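Local atomic coordinates of putative major capsid protein (Cafeteriavirus-dependent mavirus, PDB entry 6G44), a protein that probably builds the icosahedral shell of the virophage as a double jelly-roll major capsid protein that associates in threes. Residues A327-P332 with N445-M450; I361-D366 with S431-K436; I35-S40 with L269-V274. All blocks are in the same frame, centred on the assembly; numbering follows the deposited sequence. Where two conformers were deposited one is given.

Contact 1: A327-P332 with N445-M450; sequences AMNNVP and NKSINM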
loop_
_atom_site.group_PDB
_atom_site.type_symbol
_atom_site.label_atom_id
_atom_site.label_comp_id
_atom_site.label_asym_id
_atom_site.label_seq_id
_atom_site.Cartn_x
_atom_site.Cartn_y
_atom_site.Cartn_z
ATOM N N ALA C 327 16.105 -27.411 -26.445
ATOM C CA ALA C 327 17.382 -26.940 -26.959
ATOM C C ALA C 327 17.330 -25.430 -27.083
ATOM O O ALA C 327 16.440 -24.903 -27.738
ATOM C CB ALA C 327 17.642 -27.571 -28.336
ATOM N N MET C 328 18.264 -24.737 -26.435
ATOM C CA MET C 328 18.350 -23.284 -26.511
ATOM C C MET C 328 19.726 -22.883 -27.010
ATOM O O MET C 328 20.712 -23.448 -26.581
ATOM C CB MET C 328 18.076 -22.675 -25.138
ATOM C CG MET C 328 16.605 -22.810 -24.775
ATOM S SD MET C 328 16.216 -22.344 -23.071
ATOM C CE MET C 328 16.513 -23.867 -22.237
ATOM N N ASN C 329 19.787 -21.877 -27.876
ATOM C CA ASN C 329 21.088 -21.429 -28.425
ATOM C C ASN C 329 21.834 -20.406 -27.547
ATOM O O ASN C 329 22.971 -20.021 -27.847
ATOM C CB ASN C 329 20.897 -20.838 -29.825
ATOM C CG ASN C 329 20.361 -21.851 -30.817
ATOM O OD1 ASN C 329 20.781 -23.007 -30.819
ATOM N ND2 ASN C 329 19.456 -21.416 -31.683
ATOM N N ASN C 330 21.186 -19.954 -26.466
ATOM C CA ASN C 330 21.731 -18.943 -25.569
ATOM C C ASN C 330 20.947 -19.090 -24.247
ATOM O O ASN C 330 19.953 -19.816 -24.216
ATOM C CB ASN C 330 21.589 -17.553 -26.197
ATOM C CG ASN C 330 20.165 -17.232 -26.567
ATOM O OD1 ASN C 330 19.333 -16.988 -25.685
ATOM N ND2 ASN C 330 19.859 -17.246 -27.871
ATOM N N VAL C 331 21.389 -18.388 -23.217
ATOM C CA VAL C 331 20.862 -18.576 -21.855
ATOM C C VAL C 331 19.891 -17.429 -21.515
ATOM O O VAL C 331 20.325 -16.286 -21.404
ATOM C CB VAL C 331 22.011 -18.641 -20.840
ATOM C CG1 VAL C 331 21.465 -18.879 -19.429
ATOM C CG2 VAL C 331 23.007 -19.745 -21.209
ATOM N N PRO C 332 18.572 -17.730 -21.397
ATOM C CA PRO C 332 17.639 -16.661 -21.000
ATOM C C PRO C 332 17.850 -16.112 -19.599
ATOM O O PRO C 332 18.425 -16.762 -18.736
ATOM C CB PRO C 332 16.268 -17.328 -21.078
ATOM C CG PRO C 332 16.451 -18.469 -22.036
ATOM C CD PRO C 332 17.841 -18.952 -21.767
ATOM N N ASN C 445 25.972 -16.384 -24.832
ATOM C CA ASN C 445 25.736 -17.049 -26.118
ATOM C C ASN C 445 26.212 -18.505 -26.091
ATOM O O ASN C 445 26.945 -18.966 -26.963
ATOM C CB ASN C 445 26.406 -16.279 -27.257
ATOM C CG ASN C 445 25.967 -16.778 -28.615
ATOM O OD1 ASN C 445 24.917 -17.406 -28.748
ATOM N ND2 ASN C 445 26.781 -16.514 -29.633
ATOM N N LYS C 446 25.778 -19.245 -25.087
ATOM C CA LYS C 446 26.182 -20.618 -24.878
ATOM C C LYS C 446 24.933 -21.458 -25.072
ATOM O O LYS C 446 23.885 -21.157 -24.471
ATOM C CB LYS C 446 26.708 -20.810 -23.463
ATOM C CG LYS C 446 27.067 -22.254 -23.151
ATOM C CD LYS C 446 27.505 -22.485 -21.719
ATOM C CE LYS C 446 27.500 -23.970 -21.413
ATOM N NZ LYS C 446 28.437 -24.732 -22.309
ATOM N N SER C 447 25.028 -22.511 -25.888
ATOM C CA SER C 447 23.907 -23.411 -26.112
ATOM C C SER C 447 23.708 -24.296 -24.877
ATOM O O SER C 447 24.684 -24.778 -24.283
ATOM C CB SER C 447 24.141 -24.284 -27.358
ATOM O OG SER C 447 24.264 -23.482 -28.524
ATOM N N ILE C 448 22.457 -24.485 -24.486
ATOM C CA ILE C 448 22.099 -25.355 -23.368
ATOM C C ILE C 448 20.915 -26.229 -23.728
ATOM O O ILE C 448 20.139 -25.922 -24.639
ATOM C CB ILE C 448 21.778 -24.562 -22.068
ATOM C CG1 ILE C 448 20.613 -23.571 -22.283
ATOM C CG2 ILE C 448 23.041 -23.880 -21.571
ATOM C CD1 ILE C 448 20.113 -22.940 -20.990
ATOM N N ASN C 449 20.785 -27.334 -23.002
ATOM C CA ASN C 449 19.594 -28.173 -23.077
ATOM C C ASN C 449 18.964 -28.243 -21.697
ATOM O O ASN C 449 19.672 -28.432 -20.724
ATOM C CB ASN C 449 19.944 -29.577 -23.561
ATOM C CG ASN C 449 20.579 -29.574 -24.944
ATOM O OD1 ASN C 449 20.028 -29.020 -25.889
ATOM N ND2 ASN C 449 21.741 -30.190 -25.058
ATOM N N MET C 450 17.653 -28.017 -21.621
ATOM C CA MET C 450 16.913 -28.047 -20.357
ATOM C C MET C 450 15.747 -29.032 -20.432
ATOM O O MET C 450 15.068 -29.130 -21.438
ATOM C CB MET C 450 16.393 -26.642 -20.027
ATOM C CG MET C 450 15.616 -26.557 -18.708
ATOM S SD MET C 450 14.882 -24.927 -18.359
ATOM C CE MET C 450 16.303 -24.147 -17.677
HETATM O O HOH W 1 25.316 -20.811 -29.138
#

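Contact 2: I361-D366 with S431-K436; sequences IKVDSD and SDLGLK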
loop_
_atom_site.group_PDB
_atom_site.type_symbol
_atom_site.label_atom_id
_atom_site.label_comp_id
_atom_site.label_asym_id
_atom_site.label_seq_id
_atom_site.Cartn_x
_atom_site.Cartn_y
_atom_site.Cartn_z
ATOM N N ILE C 361 14.775 -29.717 -12.291
ATOM C CA ILE C 361 15.333 -29.102 -13.484
ATOM C C ILE C 361 16.639 -29.837 -13.871
ATOM O O ILE C 361 17.461 -30.107 -13.024
ATOM C CB ILE C 361 15.686 -27.617 -13.276
ATOM C CG1 ILE C 361 14.561 -26.819 -12.594
ATOM C CG2 ILE C 361 16.075 -26.986 -14.622
ATOM C CD1 ILE C 361 13.294 -26.727 -13.383
ATOM N N LYS C 362 16.778 -30.153 -15.159
ATOM C CA LYS C 362 18.050 -30.640 -15.732
ATOM C C LYS C 362 18.561 -29.554 -16.661
ATOM O O LYS C 362 17.798 -29.064 -17.481
ATOM C CB LYS C 362 17.809 -31.922 -16.509
ATOM C CG LYS C 362 18.962 -32.360 -17.406
ATOM C CD LYS C 362 18.632 -33.712 -18.037
ATOM C CE LYS C 362 19.770 -34.237 -18.901
ATOM N NZ LYS C 362 20.111 -33.307 -20.022
ATOM N N VAL C 363 19.829 -29.166 -16.524
ATOM C CA VAL C 363 20.475 -28.286 -17.508
ATOM C C VAL C 363 21.756 -28.990 -17.919
ATOM O O VAL C 363 22.626 -29.196 -17.079
ATOM C CB VAL C 363 20.794 -26.879 -16.976
ATOM C CG1 VAL C 363 21.537 -26.046 -18.028
ATOM C CG2 VAL C 363 19.518 -26.158 -16.542
ATOM N N ASP C 364 21.862 -29.334 -19.203
ATOM C CA ASP C 364 23.023 -30.086 -19.724
ATOM C C ASP C 364 23.188 -31.367 -18.878
ATOM O O ASP C 364 22.202 -32.079 -18.700
ATOM C CB ASP C 364 24.255 -29.161 -19.790
ATOM C CG ASP C 364 24.040 -27.955 -20.698
ATOM O OD1 ASP C 364 23.151 -28.007 -21.567
ATOM O OD2 ASP C 364 24.796 -26.961 -20.559
ATOM N N SER C 365 24.370 -31.650 -18.318
ATOM C CA SER C 365 24.600 -32.870 -17.532
ATOM C C SER C 365 24.140 -32.771 -16.083
ATOM O O SER C 365 24.241 -33.741 -15.339
ATOM C CB SER C 365 26.097 -33.223 -17.528
ATOM O OG SER C 365 26.577 -33.410 -18.838
ATOM N N ASP C 366 23.646 -31.599 -15.671
ATOM C CA ASP C 366 23.294 -31.333 -14.280
ATOM C C ASP C 366 21.806 -31.633 -14.070
ATOM O O ASP C 366 20.958 -30.927 -14.615
ATOM C CB ASP C 366 23.594 -29.864 -13.995
ATOM C CG ASP C 366 23.765 -29.560 -12.542
ATOM O OD1 ASP C 366 23.178 -30.245 -11.675
ATOM O OD2 ASP C 366 24.511 -28.608 -12.256
ATOM N N SER C 431 20.667 -18.206 -12.428
ATOM C CA SER C 431 21.429 -18.038 -11.183
ATOM C C SER C 431 20.786 -18.735 -9.985
ATOM O O SER C 431 21.489 -19.116 -9.050
ATOM C CB SER C 431 21.700 -16.560 -10.915
ATOM O OG SER C 431 20.518 -15.770 -10.891
ATOM N N ASP C 432 19.481 -18.955 -10.017
ATOM C CA ASP C 432 18.823 -19.710 -8.930
ATOM C C ASP C 432 19.216 -21.174 -8.888
ATOM O O ASP C 432 19.011 -21.837 -7.870
ATOM C CB ASP C 432 17.303 -19.595 -9.007
ATOM C CG ASP C 432 16.810 -18.186 -8.811
ATOM O OD1 ASP C 432 17.401 -17.444 -7.978
ATOM O OD2 ASP C 432 15.840 -17.796 -9.506
ATOM N N LEU C 433 19.730 -21.698 -9.986
ATOM C CA LEU C 433 20.026 -23.141 -10.125
ATOM C C LEU C 433 21.333 -23.578 -9.474
ATOM O O LEU C 433 21.524 -24.778 -9.293
ATOM C CB LEU C 433 20.075 -23.512 -11.617
ATOM C CG LEU C 433 18.773 -23.299 -12.415
ATOM C CD1 LEU C 433 19.062 -23.435 -13.901
ATOM C CD2 LEU C 433 17.684 -24.276 -12.013
ATOM N N GLY C 434 22.224 -22.640 -9.134
ATOM C CA GLY C 434 23.486 -22.986 -8.502
ATOM C C GLY C 434 24.315 -23.944 -9.324
ATOM O O GLY C 434 24.942 -24.857 -8.776
ATOM N N LEU C 435 24.373 -23.717 -10.636
ATOM C CA LEU C 435 25.006 -24.676 -11.537
ATOM C C LEU C 435 26.501 -24.699 -11.323
ATOM O O LEU C 435 27.140 -23.659 -11.122
ATOM C CB LEU C 435 24.718 -24.339 -13.005
ATOM C CG LEU C 435 23.254 -24.382 -13.468
ATOM C CD1 LEU C 435 23.097 -23.797 -14.856
ATOM C CD2 LEU C 435 22.707 -25.798 -13.467
ATOM N N LYS C 436 27.062 -25.899 -11.377
ATOM C CA LYS C 436 28.512 -25.996 -11.319
ATOM C C LYS C 436 29.157 -25.369 -12.564
ATOM O O LYS C 436 30.278 -24.843 -12.474
ATOM C CB LYS C 436 28.995 -27.425 -11.038
ATOM C CG LYS C 436 28.649 -28.487 -12.059
ATOM C CD LYS C 436 29.315 -29.830 -11.713
ATOM C CE LYS C 436 30.824 -29.791 -11.914
ATOM N NZ LYS C 436 31.454 -31.140 -11.884
HETATM O O HOH W 2 24.994 -28.114 -9.883
#

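Contact 3: I35-S40 with L269-V274; sequences IGIPYS and LVQNWV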
loop_
_atom_site.group_PDB
_atom_site.type_symbol
_atom_site.label_atom_id
_atom_site.label_comp_id
_atom_site.label_asym_id
_atom_site.label_seq_id
_atom_site.Cartn_x
_atom_site.Cartn_y
_atom_site.Cartn_z
ATOM N N ILE C 35 9.327 21.113 -18.759
ATOM C CA ILE C 35 8.845 20.662 -20.058
ATOM C C ILE C 35 8.246 19.289 -19.808
ATOM O O ILE C 35 8.603 18.622 -18.849
ATOM C CB ILE C 35 9.948 20.620 -21.141
ATOM C CG1 ILE C 35 11.115 19.714 -20.733
ATOM C CG2 ILE C 35 10.447 22.024 -21.441
ATOM C CD1 ILE C 35 12.097 19.413 -21.852
ATOM N N GLY C 36 7.315 18.870 -20.661
ATOM C CA GLY C 36 6.620 17.598 -20.448
ATOM C C GLY C 36 5.963 17.117 -21.709
ATOM O O GLY C 36 5.909 17.833 -22.697
ATOM N N ILE C 37 5.476 15.891 -21.664
ATOM C CA ILE C 37 4.805 15.293 -22.818
ATOM C C ILE C 37 3.379 15.814 -22.827
ATOM O O ILE C 37 2.664 15.639 -21.852
ATOM C CB ILE C 37 4.852 13.776 -22.736
ATOM C CG1 ILE C 37 6.320 13.319 -22.776
ATOM C CG2 ILE C 37 4.032 13.166 -23.883
ATOM C CD1 ILE C 37 6.533 11.812 -22.765
ATOM N N PRO C 38 2.958 16.490 -23.899
ATOM C CA PRO C 38 1.642 17.108 -23.884
ATOM C C PRO C 38 0.457 16.165 -24.107
ATOM O O PRO C 38 0.620 15.014 -24.563
ATOM C CB PRO C 38 1.701 18.122 -25.023
ATOM C CG PRO C 38 2.878 17.789 -25.836
ATOM C CD PRO C 38 3.721 16.807 -25.129
ATOM N N TYR C 39 -0.716 16.688 -23.795
ATOM C CA TYR C 39 -1.989 16.034 -24.013
ATOM C C TYR C 39 -2.799 16.675 -25.147
ATOM O O TYR C 39 -3.908 16.245 -25.411
ATOM C CB TYR C 39 -2.793 16.021 -22.707
ATOM C CG TYR C 39 -2.476 14.847 -21.811
ATOM C CD1 TYR C 39 -1.294 14.770 -21.070
ATOM C CD2 TYR C 39 -3.378 13.815 -21.706
ATOM C CE1 TYR C 39 -1.046 13.656 -20.251
ATOM C CE2 TYR C 39 -3.149 12.735 -20.905
ATOM C CZ TYR C 39 -1.991 12.646 -20.206
ATOM O OH TYR C 39 -1.891 11.485 -19.442
ATOM N N SER C 40 -2.222 17.675 -25.796
ATOM C CA SER C 40 -2.718 18.214 -27.051
ATOM C C SER C 40 -2.310 17.256 -28.194
ATOM O O SER C 40 -1.365 16.489 -28.081
ATOM C CB SER C 40 -2.097 19.602 -27.247
ATOM O OG SER C 40 -0.702 19.528 -27.213
ATOM N N LEU C 269 -5.339 4.715 -29.070
ATOM C CA LEU C 269 -5.156 6.039 -28.516
ATOM C C LEU C 269 -3.706 6.218 -28.139
ATOM O O LEU C 269 -3.157 5.376 -27.395
ATOM C CB LEU C 269 -6.019 6.242 -27.283
ATOM C CG LEU C 269 -7.503 6.564 -27.483
ATOM C CD1 LEU C 269 -8.259 5.589 -28.378
ATOM C CD2 LEU C 269 -8.228 6.694 -26.166
ATOM N N VAL C 270 -3.060 7.260 -28.649
ATOM C CA VAL C 270 -1.670 7.508 -28.316
ATOM C C VAL C 270 -1.328 8.983 -28.466
ATOM O O VAL C 270 -1.824 9.656 -29.377
ATOM C CB VAL C 270 -0.717 6.626 -29.186
ATOM C CG1 VAL C 270 -0.759 7.037 -30.674
ATOM C CG2 VAL C 270 0.693 6.569 -28.637
ATOM N N GLN C 271 -0.471 9.489 -27.583
ATOM C CA GLN C 271 0.033 10.832 -27.715
ATOM C C GLN C 271 0.941 10.984 -28.935
ATOM O O GLN C 271 1.629 10.067 -29.347
ATOM C CB GLN C 271 0.788 11.212 -26.429
ATOM C CG GLN C 271 -0.125 11.429 -25.217
ATOM C CD GLN C 271 0.601 11.255 -23.915
ATOM O OE1 GLN C 271 1.112 10.176 -23.638
ATOM N NE2 GLN C 271 0.663 12.330 -23.088
ATOM N N ASN C 272 0.930 12.185 -29.501
ATOM C CA ASN C 272 1.782 12.520 -30.629
ATOM C C ASN C 272 2.125 14.002 -30.527
ATOM O O ASN C 272 1.245 14.804 -30.289
ATOM C CB ASN C 272 1.085 12.226 -31.959
ATOM C CG ASN C 272 1.969 12.563 -33.149
ATOM O OD1 ASN C 272 1.810 13.622 -33.769
ATOM N ND2 ASN C 272 2.918 11.726 -33.446
ATOM N N TRP C 273 3.407 14.337 -30.673
ATOM C CA TRP C 273 3.826 15.724 -30.441
ATOM C C TRP C 273 5.166 16.003 -31.060
ATOM O O TRP C 273 5.924 15.095 -31.397
ATOM C CB TRP C 273 3.813 16.055 -28.923
ATOM C CG TRP C 273 4.906 15.400 -28.150
ATOM C CD1 TRP C 273 6.057 15.995 -27.729
ATOM C CD2 TRP C 273 4.973 14.033 -27.698
ATOM N NE1 TRP C 273 6.833 15.094 -27.040
ATOM C CE2 TRP C 273 6.202 13.877 -27.023
ATOM C CE3 TRP C 273 4.110 12.928 -27.784
ATOM C CZ2 TRP C 273 6.593 12.661 -26.445
ATOM C CZ3 TRP C 273 4.512 11.715 -27.207
ATOM C CH2 TRP C 273 5.740 11.594 -26.571
ATOM N N VAL C 274 5.459 17.308 -31.193
ATOM C CA VAL C 274 6.726 17.770 -31.693
ATOM C C VAL C 274 7.672 17.932 -30.519
ATOM O O VAL C 274 7.303 18.511 -29.482
ATOM C CB VAL C 274 6.527 19.112 -32.426
ATOM C CG1 VAL C 274 7.862 19.716 -32.830
ATOM C CG2 VAL C 274 5.612 18.937 -33.636
HETATM O O HOH W 3 -0.334 14.105 -27.267
#

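Contact 1: A327-P332 with N445-M450
An antiparallel strand pair of the C-terminal jelly-roll, strand 319-328 against strand 448-457, comes to its end here, where Met328 faces Ile448 in a hydrogen-bonded pair. Met328 N donates to Ile448 O at 2.9 Å, almost straight at 171°, and the return bond runs from Ile448 N to Met328 O at 2.9 Å. Beyond this pair the chains stay close but the regular backbone bonds stop: Ser447 CA and Asn330 CA make CA-H...O contacts to Met328 O and Lys446 O. A water links the two chains here, donating to Asn329 O at 2.8 Å and also bonded to Ser447 OG at 2.9 Å. On the buried face the Met328 chain, bent at its last torsion (chi3 -87°), brings the methyl CE across to Met450 CB at 3.5 Å and to Ile448 CD1 at 3.9 Å. Ile448 points its other branch, CG2, at Val331 CG2, the two side chains meeting at about a right angle. The Asn330 side chain leads away, and its OD1 accepts a bond from Arg476 NE. An antiparallel edge pair whose Met328 and Met450 pack on Phe335, from strand 334-341 of a second sheet, fits the beta sandwich of a viral jelly-roll.

Contact 2: I361-D366 with S431-K436
Leu433 and Leu435 reach from the 431-436 loop onto the side chains of Ile361, Val363 and Asp366, and no direct hydrogen bond joins the two segments. The leucines share one conformation, CG anti to the carbonyl carbon (chi1 -62° and -63°). Leu433 divides its two methyls between the beta-branched residues, crossing both at about a right angle: CD1 meets Val363 CG2 at 3.8 Å, while CD2 sits against Ile361, 4.1 Å from CG1 and equally near CB and CG2. Leu435 also crosses Val363 squarely and places both methyls by it, CD1 near CG1 and CD2 4.1 Å from Val363 CB. CD2 reaches Asp366 as well, whose side chain crosses Leu435 obliquely. The carboxylate itself lies against this methyl, Asp366 OD2 being 3.6 Å from Leu435 CD2. The same OD2 accepts a bond from a water, at a length so short that its detail is doubtful, and that water makes a weak further bond with Lys436 N.

The presentation of Val363 and Asp366 on the same side follows from the type II' beta turn that joins them, closed by Asp366 N to Val363 O at 3.0 Å; Val363 N to Asp366 O at 2.8 Å is the second bond of the hairpin pair. Lys362, just before the turn, curls its NZ to Asp364 O within it.

Strands 355-363 and 366-369 therefore form a hairpin, with the loop that follows strand 425-428 lying across it. Beyond the loop, Ile37 of the second subunit packs on Asp432. Ile369 touches Ile361 and both leucines, Phe428 packs on Ile361 and Leu433, and Met450 of strand 448-457 flanks Ile361 and Val363.

Contact 3: I35-S40 with L269-V274
The 35-40 loop, without regular secondary structure, passes the end of strand 258-273 with no direct backbone bond between them, its nearest CA atoms, Tyr39 and Gln271, lying 6.7 Å apart. Trp273 offers one indole face to two successive residues of the loop. Ile37 CG2 stands over the six-membered ring, 3.5 Å from its centroid and only 10° off the normal, and Pro38 CD covers the five-membered ring at 3.7 Å from that centroid: two CH-pi contacts side by side. Trp273 holds CG between its backbone N and carbonyl carbon (chi1 72°), which turns the indole back beneath the loop. Its NE1 is bonded to Tyr21 OH of the second subunit. This strand belongs to the antiparallel sheet of the N-terminal half of a double jelly-roll, and the loop packed on it also reaches the third subunit, where Tyr39 packs on Phe370. Gln271 extends its amide under the loop, and NE2 donates to Pro38 O at 3.1 Å. The bond is bent, 141° at the hydrogen, and the donor stands above the carbonyl plane. NE2 also lies 3.5 Å above one face of the Tyr39 ring, toward its rim. A water donates to Pro38 O and, at 2.7 Å, to Ser40 O, and accepts from Asn272 N.

Contacts 1 and 2 belong to one four-stranded sheet, in which strands 448-457 and 355-363 are neighbours. Their centres lie 12 Å apart, and contact 2 is nested along the chain inside the loop that contact 1 closes. They touch: Asp364 N probably bonds to Asn449 O at 2.8 Å, and Met450 CE packs on Val363 CG2 at 4.0 Å. Contact 3 lies in the other half, its centre 42 Å from contact 1 and 47 Å from contact 2. The trimer brings contacts 2 and 3 of different subunits together, with a weak hydrogen bond between Ser40 OG and Leu433 O. A sulfate ion, probably from the crystallisation liquor, lies about 4 Å from the Ser40 side chain.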